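Local coordinates for protein Exo-alpha-sialidase (Clostridium perfringens, PDB 2VO8) that probably cleaves terminal sialic acids from glycans and carries a high-affinity cohesin module, which probably binds a dockerin partner in toxin complexes, at residues Thr7-Ser12 and Ala117-Gly122; Ile14-Glu19 and Glu110-Thr115; Leu30-Leu35 and His127-Ser132; Asn58-Phe63 and Gly77-Leu82. All coordinates share one frame; numbering follows the deposited sequence.

Interaction 1: residues Thr7-Ser12 and Ala117-Gly122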
loop_
_atom_site.group_PDB
_atom_site.type_symbol
_atom_site.label_atom_id
_atom_site.label_comp_id
_atom_site.label_asym_id
_atom_site.label_seq_id
_atom_site.Cartn_x
_atom_site.Cartn_y
_atom_site.Cartn_z
ATOM N N THR A 7 4.509 -20.305 3.034
ATOM C CA THR A 7 3.132 -19.874 2.696
ATOM C C THR A 7 2.926 -18.485 3.337
ATOM O O THR A 7 3.922 -17.745 3.418
ATOM C CB THR A 7 2.075 -20.942 3.081
ATOM O OG1 THR A 7 2.301 -21.420 4.415
ATOM C CG2 THR A 7 2.114 -22.129 2.098
ATOM N N THR A 8 1.693 -18.140 3.756
ATOM C CA THR A 8 1.275 -16.758 4.113
ATOM C C THR A 8 0.396 -16.708 5.362
ATOM O O THR A 8 -0.233 -17.697 5.725
ATOM C CB THR A 8 0.457 -16.079 2.961
ATOM O OG1 THR A 8 -0.773 -16.810 2.719
ATOM C CG2 THR A 8 1.296 -15.985 1.699
ATOM N N VAL A 9 0.358 -15.551 6.017
ATOM C CA VAL A 9 -0.365 -15.381 7.265
ATOM C C VAL A 9 -1.602 -14.490 7.125
ATOM O O VAL A 9 -2.398 -14.344 8.050
ATOM C CB VAL A 9 0.614 -14.904 8.403
ATOM C CG1 VAL A 9 1.770 -15.945 8.635
ATOM C CG2 VAL A 9 1.205 -13.537 8.133
ATOM N N GLY A 10 -1.803 -13.909 5.938
ATOM C CA GLY A 10 -2.929 -13.026 5.741
ATOM C C GLY A 10 -2.861 -12.451 4.337
ATOM O O GLY A 10 -2.011 -12.855 3.567
ATOM N N ASN A 11 -3.770 -11.534 4.047
ATOM C CA ASN A 11 -3.813 -10.837 2.763
ATOM C C ASN A 11 -3.412 -9.361 2.847
ATOM O O ASN A 11 -3.851 -8.654 3.754
ATOM C CB ASN A 11 -5.213 -10.874 2.215
ATOM C CG ASN A 11 -5.739 -12.316 2.028
ATOM O OD1 ASN A 11 -6.899 -12.613 2.345
ATOM N ND2 ASN A 11 -4.894 -13.177 1.524
ATOM N N SER A 12 -2.679 -8.902 1.841
ATOM C CA SER A 12 -2.530 -7.428 1.637
ATOM C C SER A 12 -3.810 -6.904 0.989
ATOM O O SER A 12 -4.504 -7.656 0.304
ATOM C CB SER A 12 -1.293 -7.100 0.800
ATOM O OG SER A 12 -1.342 -7.624 -0.513
ATOM N N ALA A 117 4.741 -7.893 0.281
ATOM C CA ALA A 117 3.797 -7.588 1.367
ATOM C C ALA A 117 4.102 -8.566 2.499
ATOM O O ALA A 117 3.988 -9.769 2.320
ATOM C CB ALA A 117 2.387 -7.713 0.911
ATOM N N LEU A 118 4.582 -8.021 3.607
ATOM C CA LEU A 118 5.146 -8.837 4.720
ATOM C C LEU A 118 4.658 -8.197 6.001
ATOM O O LEU A 118 4.399 -6.966 6.010
ATOM C CB LEU A 118 6.663 -8.767 4.736
ATOM C CG LEU A 118 7.600 -8.977 3.554
ATOM C CD1 LEU A 118 8.934 -8.408 3.911
ATOM C CD2 LEU A 118 7.717 -10.467 3.200
ATOM N N VAL A 119 4.582 -8.994 7.074
ATOM C CA VAL A 119 4.341 -8.462 8.427
ATOM C C VAL A 119 5.417 -8.969 9.390
ATOM O O VAL A 119 5.924 -10.085 9.242
ATOM C CB VAL A 119 2.904 -8.747 9.004
ATOM C CG1 VAL A 119 1.789 -7.980 8.241
ATOM C CG2 VAL A 119 2.602 -10.247 9.035
ATOM N N GLY A 120 5.818 -8.098 10.330
ATOM C CA GLY A 120 6.664 -8.465 11.454
ATOM C C GLY A 120 5.713 -8.710 12.588
ATOM O O GLY A 120 4.754 -7.938 12.793
ATOM N N ALA A 121 5.972 -9.780 13.326
ATOM C CA ALA A 121 5.023 -10.287 14.297
ATOM C C ALA A 121 5.687 -10.417 15.656
ATOM O O ALA A 121 6.890 -10.201 15.805
ATOM C CB ALA A 121 4.468 -11.629 13.844
ATOM N N GLY A 122 4.881 -10.774 16.644
ATOM C CA GLY A 122 5.337 -10.913 18.051
ATOM C C GLY A 122 6.188 -12.135 18.378
ATOM O O GLY A 122 6.635 -12.318 19.517
#
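Val9 meets Val119, and Ser12, three residues on, meets Ala117; these two small contacts join Thr7-Ser12 to Ala117-Gly122. In the apolar pair, Val9 CG2 lies 3.7 Å from Val119 CG2. Both valines take the same rotamer (chi1 -60° and -68°), which sets CG2 between the backbone N and the carbonyl carbon; each offers this methyl to the other, and the two side chains meet at a slant. Further along, the beta carbons make the contact, with Ser12 CB 3.7 Å from Ala117 CB. The backbones are closer at this second pair: the CA atoms of Ser12 and Ala117 are 6.3 Å apart, against 8.4 Å between those of Val9 and Val119.

The fold is the cohesin beta-sandwich, and the contact lies near one end of it, where the start of strand 10-15 and the end of strand 107-121 approach across strand 126-139. That strand pairs in parallel with the first and antiparallel with the second, while strand 41-49 flanks 107-121 on its other edge. Tyr46, Val41 and Ala44 of strand 41-49 pack round Ala117 and Val119, and Leu35 and Thr39 from loops cover Val9.

The serine adds a polar group. Ser12 OG lies 4.0 Å from Ala117 CB, and this buried hydroxyl is satisfied by hydrogen bonds to Glu130 O and Ser132 OG on strand 126-139.

Interaction 2: residues Ile14-Glu19 and Glu110-Thr115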
loop_
_atom_site.group_PDB
_atom_site.type_symbol
_atom_site.label_atom_id
_atom_site.label_comp_id
_atom_site.label_asym_id
_atom_site.label_seq_id
_atom_site.Cartn_x
_atom_site.Cartn_y
_atom_site.Cartn_z
ATOM N N ILE A 14 -5.394 -3.411 -1.247
ATOM C CA ILE A 14 -5.257 -2.076 -1.870
ATOM C C ILE A 14 -6.641 -1.636 -2.338
ATOM O O ILE A 14 -7.303 -2.375 -3.059
ATOM C CB ILE A 14 -4.164 -2.058 -2.978
ATOM C CG1 ILE A 14 -4.191 -0.732 -3.777
ATOM C CG2 ILE A 14 -4.202 -3.260 -3.919
ATOM C CD1 ILE A 14 -2.871 -0.526 -4.620
ATOM N N LYS A 15 -7.062 -0.455 -1.912
ATOM C CA LYS A 15 -8.382 0.099 -2.200
ATOM C C LYS A 15 -8.157 1.420 -2.906
ATOM O O LYS A 15 -7.393 2.265 -2.438
ATOM C CB LYS A 15 -9.254 0.277 -0.976
ATOM C CG LYS A 15 -9.753 -1.028 -0.373
ATOM C CD LYS A 15 -10.797 -0.817 0.748
ATOM C CE LYS A 15 -10.224 -0.172 1.974
ATOM N NZ LYS A 15 -9.277 -1.055 2.709
ATOM N N VAL A 16 -8.756 1.534 -4.076
ATOM C CA VAL A 16 -8.613 2.734 -4.888
ATOM C C VAL A 16 -9.814 2.819 -5.813
ATOM O O VAL A 16 -10.435 1.785 -6.219
ATOM C CB VAL A 16 -7.248 2.709 -5.668
ATOM C CG1 VAL A 16 -7.140 1.514 -6.458
ATOM C CG2 VAL A 16 -7.041 3.993 -6.592
ATOM N N ASN A 17 -10.186 4.038 -6.160
ATOM C CA ASN A 17 -11.303 4.244 -7.047
ATOM C C ASN A 17 -10.918 3.632 -8.405
ATOM O O ASN A 17 -9.744 3.574 -8.753
ATOM C CB ASN A 17 -11.602 5.746 -7.261
ATOM C CG ASN A 17 -12.152 6.440 -6.019
ATOM O OD1 ASN A 17 -12.791 5.821 -5.147
ATOM N ND2 ASN A 17 -11.935 7.765 -5.967
ATOM N N ASP A 18 -11.936 3.103 -9.061
ATOM C CA ASP A 18 -11.865 2.501 -10.391
ATOM C C ASP A 18 -11.430 3.528 -11.437
ATOM O O ASP A 18 -10.751 3.186 -12.411
ATOM C CB ASP A 18 -13.270 2.005 -10.788
ATOM C CG ASP A 18 -13.646 0.700 -10.133
ATOM O OD1 ASP A 18 -12.813 0.121 -9.371
ATOM O OD2 ASP A 18 -14.780 0.229 -10.415
ATOM N N GLU A 19 -11.871 4.760 -11.260
ATOM C CA GLU A 19 -11.564 5.825 -12.199
ATOM C C GLU A 19 -10.912 6.970 -11.462
ATOM O O GLU A 19 -11.397 7.413 -10.387
ATOM C CB GLU A 19 -12.803 6.294 -12.960
ATOM C CG GLU A 19 -13.342 5.178 -13.906
ATOM C CD GLU A 19 -14.429 5.636 -14.844
ATOM O OE1 GLU A 19 -14.512 6.838 -15.175
ATOM O OE2 GLU A 19 -15.215 4.753 -15.277
ATOM N N GLU A 110 -4.319 1.226 -15.929
ATOM C CA GLU A 110 -3.054 1.148 -15.221
ATOM C C GLU A 110 -3.185 0.309 -13.930
ATOM O O GLU A 110 -4.224 0.299 -13.323
ATOM C CB GLU A 110 -2.558 2.529 -14.810
ATOM C CG GLU A 110 -2.401 3.500 -16.016
ATOM C CD GLU A 110 -1.246 3.086 -16.926
ATOM O OE1 GLU A 110 -0.253 2.494 -16.441
ATOM O OE2 GLU A 110 -1.321 3.366 -18.136
ATOM N N VAL A 111 -2.108 -0.334 -13.554
ATOM C CA VAL A 111 -2.106 -1.231 -12.380
ATOM C C VAL A 111 -1.278 -0.634 -11.247
ATOM O O VAL A 111 -0.090 -0.344 -11.424
ATOM C CB VAL A 111 -1.605 -2.623 -12.751
ATOM C CG1 VAL A 111 -1.560 -3.551 -11.518
ATOM C CG2 VAL A 111 -2.479 -3.204 -13.928
ATOM N N LEU A 112 -1.935 -0.482 -10.085
ATOM C CA LEU A 112 -1.296 -0.180 -8.819
ATOM C C LEU A 112 -1.159 -1.512 -8.042
ATOM O O LEU A 112 -2.172 -2.139 -7.755
ATOM C CB LEU A 112 -2.120 0.823 -8.064
ATOM C CG LEU A 112 -2.497 2.077 -8.901
ATOM C CD1 LEU A 112 -3.438 2.945 -8.157
ATOM C CD2 LEU A 112 -1.166 2.772 -9.384
ATOM N N GLY A 113 0.081 -1.934 -7.841
ATOM C CA GLY A 113 0.431 -3.261 -7.319
ATOM C C GLY A 113 1.223 -3.277 -6.025
ATOM O O GLY A 113 1.977 -2.372 -5.720
ATOM N N LEU A 114 1.064 -4.363 -5.287
ATOM C CA LEU A 114 1.918 -4.645 -4.146
ATOM C C LEU A 114 2.672 -5.914 -4.500
ATOM O O LEU A 114 2.060 -7.018 -4.544
ATOM C CB LEU A 114 1.067 -4.764 -2.864
ATOM C CG LEU A 114 0.247 -3.563 -2.360
ATOM C CD1 LEU A 114 -0.742 -3.848 -1.155
ATOM C CD2 LEU A 114 1.156 -2.347 -1.930
ATOM N N THR A 115 3.966 -5.783 -4.791
ATOM C CA THR A 115 4.758 -6.926 -5.253
ATOM C C THR A 115 5.547 -7.618 -4.129
ATOM O O THR A 115 6.146 -8.670 -4.340
ATOM C CB THR A 115 5.714 -6.515 -6.392
ATOM O OG1 THR A 115 6.510 -5.397 -5.971
ATOM C CG2 THR A 115 4.937 -6.128 -7.622
#
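Ile14 and Leu112 cross at about a right angle, the end of the isoleucine coming down over the root of the leucine. Ile14 CD1 approaches Leu112 CB at 3.8 Å and also rests on the backbone, 3.6 Å from Leu112 O. The extended shape of the isoleucine explains this reach: CG1 is anti to the backbone N (chi1 171°) and the chain stays straight to CD1. Val16, two residues on, meets the other end of the same leucine, its CG2 lying 4.1 Å from Leu112 CD1, again with the side chains roughly perpendicular. Leu112 therefore receives Ile14 near its CB and Val16 at a terminal methyl.

These side chains pack in the interior of the cohesin beta-sandwich. Residues 110-114 pair with strand 126-139, itself a neighbour of strand 10-15, and the chain turns a corner at Thr115. Phe26 touches both Val16 and Leu112 from strand 26-33, Phe55 packs on Leu112, and Phe48 lies against Ile14.

Leu114, on the same face of its strand as Leu112, makes a looser contact. Its CD1 stands 4.3 Å from Ile14 CB, near the base of the isoleucine, where the CA atoms of the two residues are 8.0 Å apart. Outside the apolar layer, strand 126-139 holds the loop that follows Val16: Lys134 NZ hydrogen-bonds to Val16 O and forms a salt bridge with Asp18 OD1.

Interaction 3: residues Leu30-Leu35 and His127-Ser132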
loop_
_atom_site.group_PDB
_atom_site.type_symbol
_atom_site.label_atom_id
_atom_site.label_comp_id
_atom_site.label_asym_id
_atom_site.label_seq_id
_atom_site.Cartn_x
_atom_site.Cartn_y
_atom_site.Cartn_z
ATOM N N LEU A 30 -3.529 1.238 1.423
ATOM C CA LEU A 30 -2.874 -0.042 1.607
ATOM C C LEU A 30 -3.176 -0.615 2.996
ATOM O O LEU A 30 -3.136 0.099 3.996
ATOM C CB LEU A 30 -1.394 0.052 1.414
ATOM C CG LEU A 30 -0.836 0.917 0.286
ATOM C CD1 LEU A 30 0.668 0.702 0.229
ATOM C CD2 LEU A 30 -1.547 0.464 -1.027
ATOM N N GLY A 31 -3.515 -1.897 3.057
ATOM C CA GLY A 31 -3.829 -2.490 4.367
ATOM C C GLY A 31 -3.577 -3.975 4.438
ATOM O O GLY A 31 -2.827 -4.534 3.637
ATOM N N ILE A 32 -4.190 -4.580 5.452
ATOM C CA ILE A 32 -4.132 -6.042 5.655
ATOM C C ILE A 32 -5.551 -6.543 5.901
ATOM O O ILE A 32 -6.462 -5.750 6.233
ATOM C CB ILE A 32 -3.157 -6.402 6.812
ATOM C CG1 ILE A 32 -3.554 -5.740 8.137
ATOM C CG2 ILE A 32 -1.676 -6.068 6.457
ATOM C CD1 ILE A 32 -2.726 -6.278 9.329
ATOM N N GLU A 33 -5.776 -7.851 5.719
ATOM C CA GLU A 33 -7.107 -8.439 5.915
ATOM C C GLU A 33 -6.942 -9.941 6.169
ATOM O O GLU A 33 -5.989 -10.551 5.719
ATOM C CB GLU A 33 -8.019 -8.168 4.708
ATOM C CG GLU A 33 -9.450 -8.752 4.779
ATOM C CD GLU A 33 -9.514 -10.227 4.378
ATOM O OE1 GLU A 33 -8.672 -10.677 3.588
ATOM O OE2 GLU A 33 -10.406 -10.944 4.880
ATOM N N GLY A 34 -7.837 -10.488 6.987
ATOM C CA GLY A 34 -7.856 -11.927 7.235
ATOM C C GLY A 34 -6.604 -12.514 7.853
ATOM O O GLY A 34 -6.232 -13.639 7.550
ATOM N N LEU A 35 -5.925 -11.757 8.715
ATOM C CA LEU A 35 -4.730 -12.272 9.373
ATOM C C LEU A 35 -5.094 -13.476 10.268
ATOM O O LEU A 35 -6.194 -13.501 10.837
ATOM C CB LEU A 35 -4.044 -11.198 10.226
ATOM C CG LEU A 35 -2.936 -10.430 9.508
ATOM C CD1 LEU A 35 -1.597 -11.223 9.505
ATOM C CD2 LEU A 35 -3.404 -10.081 8.058
ATOM N N HIS A 127 6.844 -12.545 8.175
ATOM C CA HIS A 127 5.884 -13.486 7.610
ATOM C C HIS A 127 5.253 -12.911 6.340
ATOM O O HIS A 127 4.980 -11.714 6.258
ATOM C CB HIS A 127 4.766 -13.720 8.592
ATOM C CG HIS A 127 5.211 -14.371 9.856
ATOM N ND1 HIS A 127 5.581 -13.643 10.963
ATOM C CD2 HIS A 127 5.340 -15.675 10.191
ATOM C CE1 HIS A 127 5.934 -14.481 11.929
ATOM N NE2 HIS A 127 5.778 -15.719 11.494
ATOM N N ASP A 128 4.990 -13.774 5.366
ATOM C CA ASP A 128 4.414 -13.303 4.095
ATOM C C ASP A 128 2.937 -13.024 4.152
ATOM O O ASP A 128 2.182 -13.684 4.846
ATOM C CB ASP A 128 4.639 -14.322 2.986
ATOM C CG ASP A 128 6.075 -14.564 2.677
ATOM O OD1 ASP A 128 6.946 -13.701 2.945
ATOM O OD2 ASP A 128 6.319 -15.643 2.075
ATOM N N LEU A 129 2.509 -12.049 3.340
ATOM C CA LEU A 129 1.089 -11.801 3.095
ATOM C C LEU A 129 0.880 -12.150 1.603
ATOM O O LEU A 129 1.803 -12.063 0.841
ATOM C CB LEU A 129 0.723 -10.328 3.298
ATOM C CG LEU A 129 0.762 -9.702 4.721
ATOM C CD1 LEU A 129 0.410 -8.249 4.614
ATOM C CD2 LEU A 129 -0.106 -10.409 5.773
ATOM N N GLU A 130 -0.335 -12.508 1.244
ATOM C CA GLU A 130 -0.706 -12.619 -0.174
ATOM C C GLU A 130 -0.601 -11.232 -0.819
ATOM O O GLU A 130 -0.971 -10.236 -0.202
ATOM C CB GLU A 130 -2.110 -13.130 -0.306
ATOM C CG GLU A 130 -2.213 -14.626 -0.065
ATOM C CD GLU A 130 -3.503 -15.224 -0.595
ATOM O OE1 GLU A 130 -4.124 -14.658 -1.537
ATOM O OE2 GLU A 130 -3.929 -16.267 -0.029
ATOM N N LEU A 131 -0.100 -11.215 -2.053
ATOM C CA LEU A 131 0.034 -9.985 -2.820
ATOM C C LEU A 131 -1.320 -9.475 -3.337
ATOM O O LEU A 131 -2.343 -10.130 -3.262
ATOM C CB LEU A 131 1.055 -10.190 -3.949
ATOM C CG LEU A 131 2.425 -10.718 -3.510
ATOM C CD1 LEU A 131 3.429 -10.887 -4.676
ATOM C CD2 LEU A 131 2.999 -9.804 -2.396
ATOM N N SER A 132 -1.336 -8.248 -3.847
ATOM C CA SER A 132 -2.577 -7.688 -4.351
ATOM C C SER A 132 -2.255 -6.575 -5.383
ATOM O O SER A 132 -1.156 -6.029 -5.381
ATOM C CB SER A 132 -3.480 -7.170 -3.233
ATOM O OG SER A 132 -2.811 -6.170 -2.442
#
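With chi1 at 58°, Ile32 puts its CG1 branch between the backbone N and the carbonyl carbon and turns CG2 beside the N, where that methyl meets Leu129. Leu129 has its CG beside its own backbone N (chi1 -68°) and spreads its two methyls to separate partners. CD1 takes Ile32 CG2 at 3.5 Å, a close methyl contact made as the side chains pass at a slant. CD2 touches the forked end of Leu35, at 4.0 Å from Leu35 CD2 and 4.1 Å from Leu35 CD1, and here the two leucines cross at about a right angle. Leu35, just past Gly34, reaches Leu129 with the end of its side chain.

In the cohesin sandwich, strand 10-15 runs between strands 26-33 and 126-139 and pairs with both, so Ile32 and Leu129 reach across the strand between them, and Leu35 joins from the loop that follows strand 26-33. Tyr46 and Ile90 pack on Ile32, and Val41 lies against Leu35. All three touching residues are buried and meet through methyl groups alone, which implies cohesion by dispersion and by exclusion of water, with shape rather than polar bonding setting the fit.

Interaction 4: residues Asn58-Phe63 and Gly77-Leu82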
loop_
_atom_site.group_PDB
_atom_site.type_symbol
_atom_site.label_atom_id
_atom_site.label_comp_id
_atom_site.label_asym_id
_atom_site.label_seq_id
_atom_site.Cartn_x
_atom_site.Cartn_y
_atom_site.Cartn_z
ATOM N N ASN A 58 2.859 11.826 -4.807
ATOM C CA ASN A 58 2.743 13.059 -4.014
ATOM C C ASN A 58 3.220 12.929 -2.596
ATOM O O ASN A 58 4.136 13.647 -2.188
ATOM C CB ASN A 58 1.319 13.589 -3.991
ATOM C CG ASN A 58 0.819 13.939 -5.356
ATOM O OD1 ASN A 58 -0.335 13.635 -5.728
ATOM N ND2 ASN A 58 1.696 14.564 -6.133
ATOM N N GLU A 59 2.601 12.046 -1.827
ATOM C CA GLU A 59 3.028 11.795 -0.419
ATOM C C GLU A 59 2.486 10.436 -0.012
ATOM O O GLU A 59 1.451 9.993 -0.540
ATOM C CB GLU A 59 2.506 12.815 0.564
ATOM C CG GLU A 59 0.989 13.017 0.490
ATOM C CD GLU A 59 0.361 13.737 1.702
ATOM O OE1 GLU A 59 1.112 14.394 2.483
ATOM O OE2 GLU A 59 -0.895 13.675 1.841
ATOM N N ILE A 60 3.196 9.804 0.912
ATOM C CA ILE A 60 2.793 8.500 1.447
ATOM C C ILE A 60 2.736 8.728 2.960
ATOM O O ILE A 60 3.717 9.145 3.572
ATOM C CB ILE A 60 3.792 7.423 1.086
ATOM C CG1 ILE A 60 3.764 7.120 -0.430
ATOM C CG2 ILE A 60 3.513 6.109 1.826
ATOM C CD1 ILE A 60 4.883 6.261 -0.824
ATOM N N THR A 61 1.565 8.516 3.541
ATOM C CA THR A 61 1.387 8.750 4.969
ATOM C C THR A 61 0.673 7.614 5.688
ATOM O O THR A 61 0.036 6.720 5.092
ATOM C CB THR A 61 0.579 10.029 5.212
ATOM O OG1 THR A 61 -0.685 9.905 4.594
ATOM C CG2 THR A 61 1.311 11.292 4.619
ATOM N N SER A 62 0.771 7.644 7.002
ATOM C CA SER A 62 0.065 6.635 7.799
ATOM C C SER A 62 -1.439 6.833 7.751
ATOM O O SER A 62 -1.966 7.955 7.657
ATOM C CB SER A 62 0.583 6.680 9.251
ATOM O OG SER A 62 0.183 7.891 9.820
ATOM N N PHE A 63 -2.173 5.711 7.816
ATOM C CA PHE A 63 -3.616 5.771 7.744
ATOM C C PHE A 63 -4.203 6.363 9.031
ATOM O O PHE A 63 -5.283 6.948 9.016
ATOM C CB PHE A 63 -4.211 4.399 7.388
ATOM C CG PHE A 63 -5.672 4.441 7.067
ATOM C CD1 PHE A 63 -6.112 4.780 5.795
ATOM C CD2 PHE A 63 -6.617 4.124 8.047
ATOM C CE1 PHE A 63 -7.493 4.812 5.509
ATOM C CE2 PHE A 63 -7.963 4.149 7.764
ATOM C CZ PHE A 63 -8.408 4.497 6.493
ATOM N N GLY A 77 8.807 4.299 -9.937
ATOM C CA GLY A 77 7.619 3.443 -9.943
ATOM C C GLY A 77 7.684 2.231 -9.025
ATOM O O GLY A 77 6.825 1.359 -9.101
ATOM N N LYS A 78 8.697 2.187 -8.163
ATOM C CA LYS A 78 8.862 1.109 -7.155
ATOM C C LYS A 78 9.229 1.729 -5.819
ATOM O O LYS A 78 10.303 2.314 -5.693
ATOM C CB LYS A 78 9.936 0.112 -7.570
ATOM C CG LYS A 78 9.590 -0.626 -8.862
ATOM C CD LYS A 78 10.590 -1.696 -9.170
ATOM C CE LYS A 78 10.190 -2.478 -10.422
ATOM N NZ LYS A 78 11.339 -3.169 -11.052
ATOM N N VAL A 79 8.316 1.610 -4.846
ATOM C CA VAL A 79 8.405 2.367 -3.583
ATOM C C VAL A 79 8.388 1.378 -2.406
ATOM O O VAL A 79 7.406 0.648 -2.199
ATOM C CB VAL A 79 7.278 3.370 -3.403
ATOM C CG1 VAL A 79 7.559 4.323 -2.159
ATOM C CG2 VAL A 79 7.021 4.192 -4.668
ATOM N N ARG A 80 9.485 1.378 -1.662
ATOM C CA ARG A 80 9.601 0.598 -0.440
ATOM C C ARG A 80 8.908 1.354 0.678
ATOM O O ARG A 80 9.246 2.506 0.941
ATOM C CB ARG A 80 11.062 0.341 -0.090
ATOM C CG ARG A 80 11.176 -0.477 1.180
ATOM C CD ARG A 80 12.545 -1.088 1.340
ATOM N NE ARG A 80 13.553 -0.105 1.752
ATOM C CZ ARG A 80 14.626 0.265 1.037
ATOM N NH1 ARG A 80 14.875 -0.249 -0.179
ATOM N NH2 ARG A 80 15.465 1.171 1.533
ATOM N N ILE A 81 7.956 0.703 1.329
ATOM C CA ILE A 81 7.104 1.304 2.359
ATOM C C ILE A 81 7.182 0.439 3.615
ATOM O O ILE A 81 6.890 -0.768 3.565
ATOM C CB ILE A 81 5.657 1.447 1.929
ATOM C CG1 ILE A 81 5.562 2.241 0.611
ATOM C CG2 ILE A 81 4.794 2.040 3.072
ATOM C CD1 ILE A 81 4.230 2.447 0.186
ATOM N N LEU A 82 7.668 1.056 4.710
ATOM C CA LEU A 82 7.763 0.386 6.020
ATOM C C LEU A 82 6.744 1.049 6.921
ATOM O O LEU A 82 6.807 2.291 7.116
ATOM C CB LEU A 82 9.167 0.556 6.621
ATOM C CG LEU A 82 10.345 0.024 5.806
ATOM C CD1 LEU A 82 11.732 0.245 6.491
ATOM C CD2 LEU A 82 10.162 -1.444 5.512
#
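One methyl group, Ile60 CD1, meets both Val79 and Ile81, and each meeting is tip to tip. The side chains reach toward each other from facing strands, so that they meet mainly through their ends. Ile60 CD1 comes within 3.6 Å of Val79 CG1 and 4.0 Å of Ile81 CD1. Its shorter branch adds a second touch on the same partner, Ile60 CG2 to Ile81 CD1 at 4.1 Å. The rotamer accounts for this double use: chi1 of -69° carries CG1 beside the backbone N and sets CG2 anti to that N. Val79 presents CG1, and Ile81 extends through CG1 to its terminal methyl. The CA atoms of Ile60 and Ile81 are 8.4 Å apart.

Strand 55-62 lies at the end of one sheet of the cohesin sandwich, and strand 78-85 belongs to the other, between strands 41-49 and 67-75. In cohesins of known complexes this second sheet carries the dockerin-binding face; Val79 and Ile81 point inward from it, whereas Arg80 is directed away. Just before Ile60, Asn58 and Glu59 both face Asn100 in a classic beta bulge. Val97, Ser71, Val69 and Phe48 pack round the meeting point. With aliphatic carbons alone in contact, the interaction is purely hydrophobic and carries little directional preference; the branching of the side chains and the spacing of the sheets determine how they fit.

From the N terminus, Thr7-Ser12 closes the loop of interaction 1 onto Ala117-Gly122, and Ile14-Glu19 closes interaction 2 inside it, later on strand 10-15 and earlier on strand 107-121. Interaction 3 starts within both loops, at Leu30-Leu35, but ends beyond them at His127-Ser132, so it crosses each. Interaction 4 closes a short loop from Asn58-Phe63 to Gly77-Leu82, nested inside the other three. It joins the two sheets face to face; interactions 1 and 2 join strand 10-15 to 107-121 on the inner side of strand 126-139, which pairs with both, and interaction 3 spans strands flanking 10-15. Leu114 packs on Ser12, and Leu30 of interaction 3 touches Ile81 of interaction 4.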